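Local coordinates for protein Agap007691-pb (Anopheles gambiae, PDB 5C98) that belongs to the serpin family and may, like other members, inhibit serine proteases, although its own function has not been established, at residues His45-Leu50 / Ile79-Arg84; Gln87-His90 / His94-Ala97; Asp228-Phe231 / Leu237-Leu240; Phe356-Thr361 / Val366-Asn371. One frame throughout, in Å; residues are numbered along the deposited sequence.

Interaction 1. Residues His45-Leu50 / Ile79-Arg84; sequences HVRLAL and IEQQQR
Gln-82 reaches across from helix 75-89 and points its amide NE2 at the backbone carbonyl of Leu-48 on helix 43-51. Its chain leaves the main chain with CG opposite the backbone N (chi1 -167°) and then bends at chi2, and this bend turns the amide to the neighbouring helix. Gln-82 NE2 donates to Leu-48 O at 3.0 Å with an N-H...O angle of 159°. The acceptor lies close to the plane of the glutamine amide, whereas the donor stands well above the plane of the peptide carbonyl. Nearby, Gln-82 NE2 passes 4.3 Å from Leu-48 CB, so the bond also brings the amide against the start of the leucine side chain.

A second bridge joins side chain to side chain. Arg-47 NH2 donates to Gln-81 OE1 at 3.0 Å, but less straight, at 137°. Here the oxygen sits at the guanidinium edge, almost in its plane, while the nitrogen approaches from above the amide plane; the two chains cross at about a right angle. The contact buries a modest 172 Å², and no apolar pair links these two segments directly. Hydrophobic packing lies one and two turns further along helix 75-89, where Leu-48 touches Leu-85 and Leu-89. Adjacent glutamines thus reach adjacent residues of the other helix, side-chain hydrogen bonds tying helix B to helix D of the serpin fold.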
loop_
_atom_site.group_PDB
_atom_site.type_symbol
_atom_site.label_atom_id
_atom_site.label_comp_id
_atom_site.label_asym_id
_atom_site.label_seq_id
_atom_site.Cartn_x
_atom_site.Cartn_y
_atom_site.Cartn_z
ATOM N N HIS A 45 5.825 0.025 -2.156
ATOM C CA HIS A 45 5.796 0.793 -3.390
ATOM C C HIS A 45 6.159 2.261 -3.168
ATOM O O HIS A 45 6.690 2.903 -4.082
ATOM C CB HIS A 45 4.497 0.627 -4.125
ATOM C CG HIS A 45 4.602 1.026 -5.551
ATOM N ND1 HIS A 45 3.878 2.060 -6.093
ATOM C CD2 HIS A 45 5.354 0.518 -6.546
ATOM C CE1 HIS A 45 4.196 2.181 -7.373
ATOM N NE2 HIS A 45 5.099 1.262 -7.669
ATOM N N VAL A 46 5.895 2.810 -1.978
ATOM C CA VAL A 46 6.420 4.137 -1.643
ATOM C C VAL A 46 7.932 4.144 -1.847
ATOM O O VAL A 46 8.487 5.029 -2.503
ATOM C CB VAL A 46 6.008 4.534 -0.211
ATOM C CG1 VAL A 46 6.819 5.715 0.325
ATOM C CG2 VAL A 46 4.519 4.818 -0.106
ATOM N N ARG A 47 8.613 3.149 -1.282
ATOM C CA ARG A 47 10.063 2.998 -1.435
ATOM C C ARG A 47 10.448 2.844 -2.901
ATOM O O ARG A 47 11.375 3.515 -3.390
ATOM C CB ARG A 47 10.559 1.820 -0.574
ATOM C CG ARG A 47 11.995 1.390 -0.866
ATOM C CD ARG A 47 12.034 0.244 -1.852
ATOM N NE ARG A 47 13.404 -0.236 -2.059
ATOM C CZ ARG A 47 14.022 -1.079 -1.237
ATOM N NH1 ARG A 47 13.407 -1.553 -0.162
ATOM N NH2 ARG A 47 15.262 -1.480 -1.517
ATOM N N LEU A 48 9.759 1.966 -3.624
ATOM C CA LEU A 48 10.175 1.701 -4.997
ATOM C C LEU A 48 9.995 2.928 -5.869
ATOM O O LEU A 48 10.858 3.241 -6.716
ATOM C CB LEU A 48 9.410 0.515 -5.580
ATOM C CG LEU A 48 9.829 -0.812 -4.961
ATOM C CD1 LEU A 48 8.858 -1.881 -5.390
ATOM C CD2 LEU A 48 11.260 -1.241 -5.338
ATOM N N ALA A 49 8.869 3.612 -5.711
ATOM C CA ALA A 49 8.609 4.772 -6.551
ATOM C C ALA A 49 9.564 5.913 -6.206
ATOM O O ALA A 49 10.175 6.520 -7.089
ATOM C CB ALA A 49 7.157 5.217 -6.431
ATOM N N LEU A 50 9.710 6.219 -4.925
ATOM C CA LEU A 50 10.567 7.324 -4.551
ATOM C C LEU A 50 12.023 7.044 -4.909
ATOM O O LEU A 50 12.776 7.976 -5.214
ATOM C CB LEU A 50 10.351 7.609 -3.062
ATOM C CG LEU A 50 10.851 8.916 -2.484
ATOM C CD1 LEU A 50 10.420 10.111 -3.327
ATOM C CD2 LEU A 50 10.357 9.050 -1.054
ATOM N N ILE A 79 19.899 1.554 -8.881
ATOM C CA ILE A 79 19.011 1.591 -10.044
ATOM C C ILE A 79 18.645 0.174 -10.450
ATOM O O ILE A 79 17.473 -0.148 -10.662
ATOM C CB ILE A 79 19.687 2.362 -11.196
ATOM C CG1 ILE A 79 19.745 3.851 -10.856
ATOM C CG2 ILE A 79 18.951 2.145 -12.515
ATOM C CD1 ILE A 79 20.675 4.633 -11.768
ATOM N N GLU A 80 19.655 -0.693 -10.588
ATOM C CA GLU A 80 19.383 -2.074 -10.984
ATOM C C GLU A 80 18.488 -2.773 -9.968
ATOM O O GLU A 80 17.607 -3.565 -10.341
ATOM C CB GLU A 80 20.693 -2.838 -11.151
ATOM C CG GLU A 80 21.511 -2.365 -12.351
ATOM C CD GLU A 80 22.641 -3.315 -12.735
ATOM O OE1 GLU A 80 23.029 -4.165 -11.907
ATOM O OE2 GLU A 80 23.134 -3.210 -13.876
ATOM N N GLN A 81 18.704 -2.502 -8.681
ATOM C CA GLN A 81 17.867 -3.099 -7.643
ATOM C C GLN A 81 16.421 -2.622 -7.778
ATOM O O GLN A 81 15.478 -3.419 -7.701
ATOM C CB GLN A 81 18.437 -2.757 -6.266
ATOM C CG GLN A 81 17.591 -3.212 -5.068
ATOM C CD GLN A 81 18.045 -2.584 -3.744
ATOM O OE1 GLN A 81 17.601 -1.511 -3.366
ATOM N NE2 GLN A 81 18.958 -3.254 -3.062
ATOM N N GLN A 82 16.223 -1.323 -7.966
ATOM C CA GLN A 82 14.867 -0.813 -8.105
ATOM C C GLN A 82 14.174 -1.505 -9.271
ATOM O O GLN A 82 13.023 -1.930 -9.153
ATOM C CB GLN A 82 14.897 0.700 -8.312
ATOM C CG GLN A 82 13.550 1.393 -8.167
ATOM C CD GLN A 82 12.650 1.267 -9.377
ATOM O OE1 GLN A 82 13.071 0.858 -10.457
ATOM N NE2 GLN A 82 11.416 1.660 -9.210
ATOM N N GLN A 83 14.883 -1.657 -10.386
ATOM C CA GLN A 83 14.279 -2.237 -11.583
ATOM C C GLN A 83 13.837 -3.666 -11.316
ATOM O O GLN A 83 12.752 -4.081 -11.720
ATOM C CB GLN A 83 15.282 -2.210 -12.740
ATOM C CG GLN A 83 15.523 -0.843 -13.327
ATOM C CD GLN A 83 16.582 -0.865 -14.403
ATOM O OE1 GLN A 83 17.755 -1.127 -14.137
ATOM N NE2 GLN A 83 16.161 -0.650 -15.635
ATOM N N ARG A 84 14.709 -4.450 -10.694
ATOM C CA ARG A 84 14.408 -5.846 -10.415
ATOM C C ARG A 84 13.229 -5.961 -9.458
ATOM O O ARG A 84 12.314 -6.770 -9.667
ATOM C CB ARG A 84 15.670 -6.496 -9.833
ATOM C CG ARG A 84 15.569 -7.977 -9.555
ATOM C CD ARG A 84 16.936 -8.539 -9.128
ATOM N NE ARG A 84 17.455 -7.895 -7.924
ATOM C CZ ARG A 84 17.073 -8.196 -6.687
ATOM N NH1 ARG A 84 16.155 -9.131 -6.482
ATOM N NH2 ARG A 84 17.606 -7.563 -5.648
#

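Interaction 2. Residues Gln87-His90 / His94-Ala97; sequences QQLH and HLKA
His-90 turns the edge of its imidazole to the strand, so that the backbone N-H of Ala-97 meets ND1 nearly in the ring plane. The bond from Ala-97 N to His-90 ND1 is 3.1 Å long with an N-H...N angle of 159°, which makes ND1 the acceptor. A chi1 of -179° carries the ring out so that its ND1 edge meets the strand. Lys-96 lies beside its CE1 corner: His-90 CE1 is 4.0 Å from Lys-96 CG, while the lysine ammonium turns to the backbone oxygen of Gly-92.

The residues concerned form the passage from helix 75-89 into strand 95-104 of the serpin fold. His-90 is the first residue to leave helical backbone angles, and a classic beta bulge, in which His-94 and Leu-95 both face Asp-91, lies at the start of the strand.

On the apolar side Leu-89 divides its two methyls between two partners. Leu-89 CD2 packs on Ala-97 CB at 3.6 Å, the alanine CB being directed at the helix end, and Leu-89 CD1 meets Leu-95 CD2 at 4.0 Å. The two leucine side chains cross obliquely, and the same Leu-95 methyl, CD2, lies 3.6 Å from Leu-89 O. Tyr-44, His-45 and Leu-48 of helix 43-51 also touch Leu-89, and Leu-367 packs against both Leu-89 and Leu-95.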
loop_
_atom_site.group_PDB
_atom_site.type_symbol
_atom_site.label_atom_id
_atom_site.label_comp_id
_atom_site.label_asym_id
_atom_site.label_seq_id
_atom_site.Cartn_x
_atom_site.Cartn_y
_atom_site.Cartn_z
ATOM N N GLN A 87 9.839 -4.862 -11.068
ATOM C CA GLN A 87 9.325 -5.814 -12.044
ATOM C C GLN A 87 8.733 -7.034 -11.357
ATOM O O GLN A 87 7.743 -7.594 -11.832
ATOM C CB GLN A 87 10.449 -6.224 -13.001
ATOM C CG GLN A 87 10.016 -7.192 -14.096
ATOM C CD GLN A 87 11.123 -7.502 -15.088
ATOM O OE1 GLN A 87 11.774 -6.598 -15.612
ATOM N NE2 GLN A 87 11.337 -8.786 -15.351
ATOM N N GLN A 88 9.318 -7.450 -10.238
ATOM C CA GLN A 88 8.787 -8.578 -9.482
ATOM C C GLN A 88 7.451 -8.232 -8.825
ATOM O O GLN A 88 6.555 -9.079 -8.755
ATOM C CB GLN A 88 9.833 -8.992 -8.442
ATOM C CG GLN A 88 9.380 -9.949 -7.368
ATOM C CD GLN A 88 10.528 -10.360 -6.451
ATOM O OE1 GLN A 88 10.948 -11.516 -6.457
ATOM N NE2 GLN A 88 11.047 -9.409 -5.666
ATOM N N LEU A 89 7.291 -6.989 -8.368
ATOM C CA LEU A 89 6.091 -6.580 -7.638
ATOM C C LEU A 89 4.897 -6.465 -8.566
ATOM O O LEU A 89 3.825 -7.007 -8.286
ATOM C CB LEU A 89 6.329 -5.231 -6.964
ATOM C CG LEU A 89 5.096 -4.692 -6.217
ATOM C CD1 LEU A 89 4.602 -5.675 -5.166
ATOM C CD2 LEU A 89 5.387 -3.353 -5.613
ATOM N N HIS A 90 5.036 -5.704 -9.638
ATOM C CA HIS A 90 3.941 -5.520 -10.568
ATOM C C HIS A 90 3.721 -6.820 -11.324
ATOM O O HIS A 90 4.647 -7.360 -11.943
ATOM C CB HIS A 90 4.277 -4.378 -11.516
ATOM C CG HIS A 90 3.197 -4.096 -12.496
ATOM N ND1 HIS A 90 1.980 -3.568 -12.140
ATOM C CD2 HIS A 90 3.138 -4.315 -13.826
ATOM C CE1 HIS A 90 1.226 -3.446 -13.216
ATOM N NE2 HIS A 90 1.911 -3.891 -14.252
ATOM N N HIS A 94 -2.788 -9.898 -11.200
ATOM C CA HIS A 94 -2.851 -10.256 -9.798
ATOM C C HIS A 94 -2.680 -9.070 -8.855
ATOM O O HIS A 94 -3.394 -8.949 -7.841
ATOM C CB HIS A 94 -1.768 -11.291 -9.479
ATOM C CG HIS A 94 -1.779 -12.481 -10.378
ATOM N ND1 HIS A 94 -2.825 -13.375 -10.419
ATOM C CD2 HIS A 94 -0.863 -12.927 -11.265
ATOM C CE1 HIS A 94 -2.555 -14.320 -11.300
ATOM N NE2 HIS A 94 -1.370 -14.074 -11.827
ATOM N N LEU A 95 -1.731 -8.200 -9.157
ATOM C CA LEU A 95 -1.411 -7.056 -8.325
ATOM C C LEU A 95 -0.810 -6.041 -9.272
ATOM O O LEU A 95 0.133 -6.354 -10.013
ATOM C CB LEU A 95 -0.407 -7.439 -7.234
ATOM C CG LEU A 95 -0.060 -6.329 -6.230
ATOM C CD1 LEU A 95 0.388 -6.950 -4.910
ATOM C CD2 LEU A 95 0.977 -5.362 -6.744
ATOM N N LYS A 96 -1.381 -4.840 -9.279
ATOM C CA LYS A 96 -0.867 -3.755 -10.098
ATOM C C LYS A 96 -0.221 -2.728 -9.194
ATOM O O LYS A 96 -0.854 -2.249 -8.257
ATOM C CB LYS A 96 -1.995 -3.142 -10.912
ATOM C CG LYS A 96 -2.488 -4.080 -12.017
ATOM C CD LYS A 96 -3.560 -3.405 -12.896
ATOM C CE LYS A 96 -4.197 -4.393 -13.854
ATOM N NZ LYS A 96 -3.179 -5.140 -14.624
ATOM N N ALA A 97 1.050 -2.431 -9.444
ATOM C CA ALA A 97 1.811 -1.429 -8.698
ATOM C C ALA A 97 2.412 -0.508 -9.745
ATOM O O ALA A 97 3.382 -0.876 -10.420
ATOM C CB ALA A 97 2.888 -2.072 -7.845
#

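Interaction 3. Residues Asp228-Phe231 / Leu237-Leu240; sequences DMPF and LSML
With chi1 near -150° in Asp-228 and -168° in Ser-238, CG and OG each stand roughly opposite their own backbone N, and the carboxylate and hydroxyl meet across the two strands. Ser-238 OG donates to Asp-228 OD1 at 2.7 Å, approaching from well above the carboxylate plane. The same oxygen, Asp-228 OD1, accepts from a water at 2.6 Å, and that water makes a weak bond to Ser-238 O. Leu-240, directly across from Asp-228, brings CD1 against the carboxylate in one of its two modelled conformers.

The backbones form an antiparallel hairpin, strands 2 and 3 of serpin sheet B by their order in the chain. Met-229 and Met-239 are a hydrogen-bonded pair, both bonds 2.8 Å between N of one and O of the other; Asp-228 with Leu-240 and Pro-230 with Ser-238 are non-hydrogen-bonded pairs. Beyond the proline, Phe-231 N continues the ladder to Leu-237 O at 3.0 Å. On the face opposite Asp-228, the methionines run side by side and meet at Met-229 SD and Met-239 CE. The Phe-231 ring presents its edge to the peptide between Leu-237 and Ser-238, while Phe-231 CE2 lies 3.7 Å from Met-239 CB.

Asp-228 OD2 is salt-bridged to Arg-359 of the adjoining strand 354-360. Both carboxylate oxygens therefore have partners, a setting that would be expected to stabilise the charged form of this buried aspartate.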
loop_
_atom_site.group_PDB
_atom_site.type_symbol
_atom_site.label_atom_id
_atom_site.label_comp_id
_atom_site.label_asym_id
_atom_site.label_seq_id
_atom_site.Cartn_x
_atom_site.Cartn_y
_atom_site.Cartn_z
ATOM N N ASP A 228 -4.166 -16.952 7.764
ATOM C CA ASP A 228 -3.520 -16.536 6.515
ATOM C C ASP A 228 -4.396 -17.042 5.377
ATOM O O ASP A 228 -4.498 -18.253 5.156
ATOM C CB ASP A 228 -2.093 -17.075 6.428
ATOM C CG ASP A 228 -1.166 -16.175 5.626
ATOM O OD1 ASP A 228 -1.659 -15.274 4.896
ATOM O OD2 ASP A 228 0.065 -16.375 5.728
ATOM N N MET A 229 -5.067 -16.111 4.695
ATOM C CA MET A 229 -6.087 -16.405 3.702
ATOM C C MET A 229 -5.474 -16.271 2.317
ATOM O O MET A 229 -5.231 -15.142 1.863
ATOM C CB MET A 229 -7.246 -15.429 3.850
ATOM C CG MET A 229 -8.021 -15.666 5.140
ATOM S SD MET A 229 -9.425 -14.576 5.292
ATOM C CE MET A 229 -10.416 -15.052 3.882
ATOM N N PRO A 230 -5.197 -17.354 1.618
ATOM C CA PRO A 230 -4.488 -17.221 0.345
ATOM C C PRO A 230 -5.360 -16.693 -0.776
ATOM O O PRO A 230 -6.557 -16.952 -0.859
ATOM C CB PRO A 230 -4.059 -18.661 0.018
ATOM C CG PRO A 230 -5.038 -19.515 0.733
ATOM C CD PRO A 230 -5.447 -18.758 1.981
ATOM N N PHE A 231 -4.713 -15.986 -1.686
ATOM C CA PHE A 231 -5.282 -15.686 -2.989
ATOM C C PHE A 231 -4.957 -16.795 -3.981
ATOM O O PHE A 231 -4.201 -17.725 -3.695
ATOM C CB PHE A 231 -4.747 -14.331 -3.462
ATOM C CG PHE A 231 -5.110 -13.181 -2.544
ATOM C CD1 PHE A 231 -6.389 -12.623 -2.598
ATOM C CD2 PHE A 231 -4.205 -12.671 -1.624
ATOM C CE1 PHE A 231 -6.740 -11.576 -1.760
ATOM C CE2 PHE A 231 -4.552 -11.624 -0.813
ATOM C CZ PHE A 231 -5.823 -11.082 -0.873
ATOM N N LEU A 237 0.259 -14.760 -3.588
ATOM C CA LEU A 237 -0.037 -13.817 -2.515
ATOM C C LEU A 237 -0.985 -14.415 -1.488
ATOM O O LEU A 237 -1.749 -15.335 -1.781
ATOM C CB LEU A 237 -0.704 -12.558 -3.060
ATOM C CG LEU A 237 0.057 -11.845 -4.165
ATOM C CD1 LEU A 237 -0.724 -10.603 -4.585
ATOM C CD2 LEU A 237 1.467 -11.444 -3.772
ATOM N N SER A 238 -0.953 -13.858 -0.283
ATOM C CA SER A 238 -1.860 -14.300 0.769
ATOM C C SER A 238 -2.127 -13.140 1.698
ATOM O O SER A 238 -1.300 -12.249 1.810
ATOM C CB SER A 238 -1.240 -15.477 1.523
ATOM O OG SER A 238 -2.208 -16.091 2.365
ATOM N N MET A 239 -3.283 -13.158 2.356
ATOM C CA MET A 239 -3.712 -12.075 3.227
ATOM C C MET A 239 -3.723 -12.581 4.662
ATOM O O MET A 239 -4.568 -13.398 5.025
ATOM C CB MET A 239 -5.108 -11.597 2.843
ATOM C CG MET A 239 -5.631 -10.494 3.735
ATOM S SD MET A 239 -7.229 -9.810 3.273
ATOM C CE MET A 239 -8.302 -11.219 3.526
ATOM N N LEU A 240 -2.817 -12.061 5.471
ATOM C CA LEU A 240 -2.821 -12.359 6.890
ATOM C C LEU A 240 -3.808 -11.426 7.570
ATOM O O LEU A 240 -3.757 -10.209 7.387
ATOM C CB LEU A 240 -1.409 -12.167 7.437
ATOM C CG LEU A 240 -1.051 -12.776 8.789
ATOM C CD1 LEU A 240 -1.046 -14.278 8.739
ATOM C CD2 LEU A 240 0.295 -12.244 9.248
HETATM O O HOH W 1 0.131 -13.477 4.171
HETATM O O HOH W 2 -1.338 -17.471 -3.504
#

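Interaction 4. Residues Phe356-Thr361 / Val366-Asn371; sequences FLIRRT and VLQVGN
Phe-356 N donates to Gly-370 O at 2.9 Å, and Gly-370 N returns a bond to Phe-356 O, making a regular antiparallel hydrogen-bonded pair at one end of the hairpin. Two residues on, Ile-358 N donates to Gln-368 O at 2.8 Å, but the return side is split. Ile-358 O takes its main bond from Leu-367 N at 2.7 Å and a weak one from Gln-368 N at 3.4 Å. Leu-367 and Gln-368 thus both face Ile-358 in a classic beta bulge, with Leu-367 near helical backbone angles. Outward, Leu-357 and Arg-359 bond through the backbone to Leu-240 and Ser-238, Val-369 bonds to Val-41, and Leu-367 O accepts from Ser-42 OG.

The side chains are satisfied unevenly. Gln-368 NE2 donates to Tyr-326 O, yet buried Gln-368 OE1 has no hydrogen-bonding partner in the model and lies 3.7 Å from Ile-358 CG1. Besides Asp-228, Arg-359 NH2 also bridges Asp-266, while Arg-359 CG packs 4.0 Å from Val-366 CG2. Asn-371 ND2 donates to Cys-37 O.

Phe-356 has CG between its backbone N and carbonyl carbon (chi1 61°), a rotation that folds the ring across the strand onto Gly-370. Gly-370 CA stands 3.8 Å from the Phe-356 ring centroid and 22° off its normal, a CH-pi contact over the face. In serpin sheet B, strands 237-244 and 39-41 flank this hairpin. Helix 15-32 covers the Val-366 and Val-369 face, whereas strands 169-177 and 320-328 pack against the face carrying Ile-358 and Gln-368.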
loop_
_atom_site.group_PDB
_atom_site.type_symbol
_atom_site.label_atom_id
_atom_site.label_comp_id
_atom_site.label_asym_id
_atom_site.label_seq_id
_atom_site.Cartn_x
_atom_site.Cartn_y
_atom_site.Cartn_z
ATOM N N PHE A 356 -4.958 -6.229 8.286
ATOM C CA PHE A 356 -4.589 -7.191 7.264
ATOM C C PHE A 356 -3.228 -6.844 6.677
ATOM O O PHE A 356 -2.822 -5.682 6.635
ATOM C CB PHE A 356 -5.664 -7.289 6.160
ATOM C CG PHE A 356 -5.914 -6.015 5.430
ATOM C CD1 PHE A 356 -5.115 -5.625 4.378
ATOM C CD2 PHE A 356 -6.987 -5.213 5.790
ATOM C CE1 PHE A 356 -5.369 -4.414 3.705
ATOM C CE2 PHE A 356 -7.249 -4.030 5.119
ATOM C CZ PHE A 356 -6.444 -3.628 4.090
ATOM N N LEU A 357 -2.515 -7.869 6.227
ATOM C CA LEU A 357 -1.215 -7.726 5.570
ATOM C C LEU A 357 -1.229 -8.595 4.328
ATOM O O LEU A 357 -1.469 -9.805 4.423
ATOM C CB LEU A 357 -0.054 -8.158 6.476
ATOM C CG LEU A 357 0.022 -7.399 7.793
ATOM C CD1 LEU A 357 -0.785 -8.131 8.877
ATOM C CD2 LEU A 357 1.433 -7.270 8.208
ATOM N N ILE A 358 -0.991 -7.992 3.166
ATOM C CA ILE A 358 -0.891 -8.741 1.925
ATOM C C ILE A 358 0.574 -9.061 1.713
ATOM O O ILE A 358 1.407 -8.146 1.628
ATOM C CB ILE A 358 -1.421 -7.927 0.731
ATOM C CG1 ILE A 358 -2.819 -7.383 1.034
ATOM C CG2 ILE A 358 -1.355 -8.744 -0.567
ATOM C CD1 ILE A 358 -3.871 -8.487 1.272
ATOM N N ARG A 359 0.891 -10.354 1.629
ATOM C CA ARG A 359 2.269 -10.809 1.589
ATOM C C ARG A 359 2.516 -11.703 0.383
ATOM O O ARG A 359 1.616 -12.385 -0.111
ATOM C CB ARG A 359 2.676 -11.563 2.856
ATOM C CG ARG A 359 2.432 -10.813 4.138
ATOM C CD ARG A 359 3.025 -11.502 5.367
ATOM N NE ARG A 359 2.477 -12.832 5.582
ATOM C CZ ARG A 359 3.033 -13.752 6.374
ATOM N NH1 ARG A 359 4.182 -13.491 6.995
ATOM N NH2 ARG A 359 2.455 -14.940 6.531
ATOM N N ARG A 360 3.731 -11.639 -0.141
ATOM C CA ARG A 360 4.206 -12.620 -1.104
ATOM C C ARG A 360 4.516 -13.893 -0.319
ATOM O O ARG A 360 5.281 -13.849 0.653
ATOM C CB ARG A 360 5.437 -12.050 -1.818
ATOM C CG ARG A 360 5.976 -12.905 -2.942
ATOM C CD ARG A 360 7.283 -12.359 -3.497
ATOM N NE ARG A 360 7.720 -13.207 -4.607
ATOM C CZ ARG A 360 8.977 -13.357 -5.011
ATOM N NH1 ARG A 360 9.967 -12.715 -4.406
ATOM N NH2 ARG A 360 9.242 -14.161 -6.033
ATOM N N THR A 361 3.857 -15.002 -0.665
ATOM C CA THR A 361 3.967 -16.199 0.171
ATOM C C THR A 361 5.398 -16.745 0.204
ATOM O O THR A 361 5.830 -17.284 1.234
ATOM C CB THR A 361 2.966 -17.285 -0.261
ATOM O OG1 THR A 361 3.229 -17.745 -1.594
ATOM C CG2 THR A 361 1.550 -16.761 -0.210
ATOM N N VAL A 366 5.889 -7.985 2.850
ATOM C CA VAL A 366 4.611 -7.301 2.977
ATOM C C VAL A 366 4.473 -6.264 1.870
ATOM O O VAL A 366 5.292 -5.348 1.755
ATOM C CB VAL A 366 4.455 -6.648 4.352
ATOM C CG1 VAL A 366 3.121 -5.881 4.426
ATOM C CG2 VAL A 366 4.582 -7.700 5.477
ATOM N N LEU A 367 3.455 -6.440 1.033
ATOM C CA LEU A 367 3.235 -5.604 -0.131
ATOM C C LEU A 367 2.167 -4.537 0.092
ATOM O O LEU A 367 2.158 -3.522 -0.615
ATOM C CB LEU A 367 2.818 -6.494 -1.316
ATOM C CG LEU A 367 3.703 -7.715 -1.543
ATOM C CD1 LEU A 367 3.207 -8.403 -2.799
ATOM C CD2 LEU A 367 5.189 -7.417 -1.658
ATOM N N GLN A 368 1.253 -4.760 1.019
ATOM C CA GLN A 368 0.153 -3.847 1.293
ATOM C C GLN A 368 -0.283 -4.160 2.711
ATOM O O GLN A 368 -0.245 -5.317 3.128
ATOM C CB GLN A 368 -1.028 -4.075 0.336
ATOM C CG GLN A 368 -1.950 -2.906 0.215
ATOM C CD GLN A 368 -3.217 -3.268 -0.563
ATOM O OE1 GLN A 368 -4.004 -4.083 -0.083
ATOM N NE2 GLN A 368 -3.428 -2.656 -1.704
ATOM N N VAL A 369 -0.677 -3.133 3.466
ATOM C CA VAL A 369 -1.104 -3.311 4.849
ATOM C C VAL A 369 -2.242 -2.342 5.117
ATOM O O VAL A 369 -2.307 -1.266 4.537
ATOM C CB VAL A 369 0.112 -3.103 5.787
ATOM C CG1 VAL A 369 0.711 -1.733 5.601
ATOM C CG2 VAL A 369 -0.266 -3.347 7.225
ATOM N N GLY A 370 -3.146 -2.719 6.005
ATOM C CA GLY A 370 -4.277 -1.855 6.261
ATOM C C GLY A 370 -5.135 -2.382 7.379
ATOM O O GLY A 370 -4.752 -3.305 8.108
ATOM N N ASN A 371 -6.284 -1.729 7.543
ATOM C CA ASN A 371 -7.240 -2.106 8.571
ATOM C C ASN A 371 -8.644 -1.859 8.062
ATOM O O ASN A 371 -8.867 -1.013 7.192
ATOM C CB ASN A 371 -7.004 -1.331 9.867
ATOM C CG ASN A 371 -7.323 0.134 9.738
ATOM O OD1 ASN A 371 -6.524 0.898 9.226
ATOM N ND2 ASN A 371 -8.483 0.545 10.240
#

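The four contacts are linked through interaction 2, which touches each of the others. Interactions 1 and 2 share helix 75-89, their centres 12 Å apart, and join where Leu-48 CD1 meets Leu-89 CD2 at 3.8 Å. Interaction 2 then reaches both hairpins through Leu-95 CD1, which lies 3.8 Å from Leu-237 CD1 of interaction 3 and 3.8 Å from Leu-367 CD1 of interaction 4. Interactions 3 and 4 are the closest pair, with centres 8 Å apart: strands 237-244 and 354-360 are neighbours, joined by a probable hydrogen bond of 2.8 Å from Leu-240 N to Leu-357 O. Interactions 1 and 3 do not touch, their nearest atoms being about 12 Å apart.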